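Local coordinates for GTPase HflX (PDB 2QTF), which hydrolyses GTP, for which it is specific, and associates with the 50S ribosomal subunit, perhaps acting in protein synthesis or ribosome biogenesis, at residues I265-S270 with N300-I305. Sequence-based numbering, arbitrary orientation.
Sequences IDSTFS and NKIDKI
S267 and N300 join the C-terminal ends of two parallel strands, 260-266 and 295-300, in the G domain, where N300-D303 form the NKxD guanine-specificity motif of P-loop GTPases. N300 N donates an almost straight bond to I265 O (2.8 Å, 167°) where the strands end. Next, the carbonyl of N300 is gripped twice by S267: the backbone N (2.8 Å from N300 O) and OG (2.7 Å) come from opposite faces of the carbonyl plane. A chi1 of 67° sets OG between its own backbone N and carbonyl carbon. The side-chain carboxamide of N300 bonds through ND2 to S190 O and through OD1 to A335 N, tying in two other putative GTP-binding loops. D266 and N300 share a sheet face. The D266 carboxylate crosses the K301 chain, OD1 3.7 Å from CD; the D266 OD2 to K301 NZ salt bridge is long (3.9 Å), and NZ bonds to N189 O. OD1 also takes T268 N, as an Asx turn, and T268 OG1, both from one carboxylate face. With an alanine here, T268 N and OG1 would probably lose their shared acceptor and K301 its distant negative charge. T268 CG2 rests 3.7 Å from both K304 CB and K301 O, and I305 CG1 approaches S267 OG to 3.3 Å.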
loop_
_atom_site.group_PDB
_atom_site.type_symbol
_atom_site.label_atom_id
_atom_site.label_comp_id
_atom_site.label_asym_id
_atom_site.label_seq_id
_atom_site.Cartn_x
_atom_site.Cartn_y
_atom_site.Cartn_z
ATOM N N ILE A 265 -9.399 8.868 -5.277
ATOM C CA ILE A 265 -9.609 8.380 -6.712
ATOM C C ILE A 265 -8.791 9.241 -7.614
ATOM O O ILE A 265 -8.868 10.500 -7.516
ATOM C CB ILE A 265 -11.104 8.451 -7.162
ATOM C CG1 ILE A 265 -11.969 7.690 -6.146
ATOM C CG2 ILE A 265 -11.261 7.804 -8.582
ATOM C CD1 ILE A 265 -11.738 6.041 -6.197
ATOM N N ASP A 266 -7.934 8.605 -8.428
ATOM C CA ASP A 266 -7.188 9.338 -9.437
ATOM C C ASP A 266 -8.076 10.009 -10.521
ATOM O O ASP A 266 -8.517 9.319 -11.433
ATOM C CB ASP A 266 -6.109 8.424 -10.035
ATOM C CG ASP A 266 -5.151 9.152 -10.954
ATOM O OD1 ASP A 266 -5.427 10.322 -11.395
ATOM O OD2 ASP A 266 -4.137 8.537 -11.242
ATOM N N SER A 267 -8.234 11.341 -10.510
ATOM C CA SER A 267 -9.075 11.985 -11.546
ATOM C C SER A 267 -8.477 11.932 -12.987
ATOM O O SER A 267 -9.178 12.296 -13.952
ATOM C CB SER A 267 -9.277 13.526 -11.232
ATOM O OG SER A 267 -8.040 14.187 -11.371
ATOM N N THR A 268 -7.204 11.595 -13.142
ATOM C CA THR A 268 -6.606 11.631 -14.477
ATOM C C THR A 268 -7.041 10.398 -15.281
ATOM O O THR A 268 -6.769 10.309 -16.492
ATOM C CB THR A 268 -5.106 11.713 -14.432
ATOM O OG1 THR A 268 -4.533 10.503 -13.904
ATOM C CG2 THR A 268 -4.666 12.870 -13.495
ATOM N N PHE A 269 -7.715 9.456 -14.634
ATOM C CA PHE A 269 -8.155 8.264 -15.321
ATOM C C PHE A 269 -9.258 8.628 -16.346
ATOM O O PHE A 269 -10.137 9.446 -16.048
ATOM C CB PHE A 269 -8.749 7.236 -14.334
ATOM C CG PHE A 269 -7.720 6.467 -13.532
ATOM C CD1 PHE A 269 -6.374 6.600 -13.767
ATOM C CD2 PHE A 269 -8.139 5.649 -12.511
ATOM C CE1 PHE A 269 -5.419 5.857 -13.008
ATOM C CE2 PHE A 269 -7.240 4.886 -11.767
ATOM C CZ PHE A 269 -5.885 5.012 -12.016
ATOM N N SER A 270 -9.255 7.928 -17.485
ATOM C CA SER A 270 -10.331 8.040 -18.499
ATOM C C SER A 270 -11.639 7.712 -17.800
ATOM O O SER A 270 -11.595 7.102 -16.723
ATOM C CB SER A 270 -10.041 7.061 -19.672
ATOM O OG SER A 270 -10.203 5.687 -19.240
ATOM N N ASN A 300 -8.840 13.192 -6.740
ATOM C CA ASN A 300 -7.550 13.796 -6.557
ATOM C C ASN A 300 -6.795 13.982 -7.889
ATOM O O ASN A 300 -7.269 13.471 -8.921
ATOM C CB ASN A 300 -6.718 12.889 -5.619
ATOM C CG ASN A 300 -5.450 13.575 -5.097
ATOM O OD1 ASN A 300 -5.386 14.792 -4.869
ATOM N ND2 ASN A 300 -4.403 12.801 -4.944
ATOM N N LYS A 301 -5.704 14.759 -7.826
ATOM C CA LYS A 301 -4.747 15.053 -8.916
ATOM C C LYS A 301 -5.422 15.870 -9.997
ATOM O O LYS A 301 -5.025 15.786 -11.183
ATOM C CB LYS A 301 -4.212 13.739 -9.522
ATOM C CG LYS A 301 -3.558 12.844 -8.542
ATOM C CD LYS A 301 -2.772 11.736 -9.327
ATOM C CE LYS A 301 -2.173 10.797 -8.348
ATOM N NZ LYS A 301 -1.169 9.840 -8.988
ATOM N N ILE A 302 -6.419 16.682 -9.609
ATOM C CA ILE A 302 -7.232 17.410 -10.563
ATOM C C ILE A 302 -6.416 18.461 -11.352
ATOM O O ILE A 302 -6.902 18.955 -12.397
ATOM C CB ILE A 302 -8.422 18.165 -9.916
ATOM C CG1 ILE A 302 -7.907 19.384 -8.991
ATOM C CG2 ILE A 302 -9.468 17.119 -9.326
ATOM C CD1 ILE A 302 -9.076 20.221 -8.332
ATOM N N ASP A 303 -5.232 18.804 -10.855
ATOM C CA ASP A 303 -4.352 19.700 -11.595
ATOM C C ASP A 303 -3.877 19.096 -12.935
ATOM O O ASP A 303 -3.617 19.849 -13.904
ATOM C CB ASP A 303 -3.137 20.117 -10.739
ATOM C CG ASP A 303 -2.330 18.930 -10.215
ATOM O OD1 ASP A 303 -2.852 18.078 -9.393
ATOM O OD2 ASP A 303 -1.127 18.896 -10.584
ATOM N N LYS A 304 -3.793 17.754 -12.967
ATOM C CA LYS A 304 -3.265 17.003 -14.107
ATOM C C LYS A 304 -4.326 16.478 -15.056
ATOM O O LYS A 304 -3.981 15.773 -15.993
ATOM C CB LYS A 304 -2.398 15.840 -13.597
ATOM C CG LYS A 304 -1.006 16.331 -13.160
ATOM C CD LYS A 304 -0.320 15.431 -12.118
ATOM C CE LYS A 304 1.140 15.951 -11.812
ATOM N NZ LYS A 304 2.178 15.211 -12.599
ATOM N N ILE A 305 -5.606 16.738 -14.804
ATOM C CA ILE A 305 -6.702 16.285 -15.691
ATOM C C ILE A 305 -6.505 16.725 -17.188
ATOM O O ILE A 305 -6.473 15.864 -18.112
ATOM C CB ILE A 305 -8.034 16.843 -15.189
ATOM C CG1 ILE A 305 -8.662 15.922 -14.162
ATOM C CG2 ILE A 305 -9.060 17.019 -16.341
ATOM C CD1 ILE A 305 -10.085 16.376 -13.855
#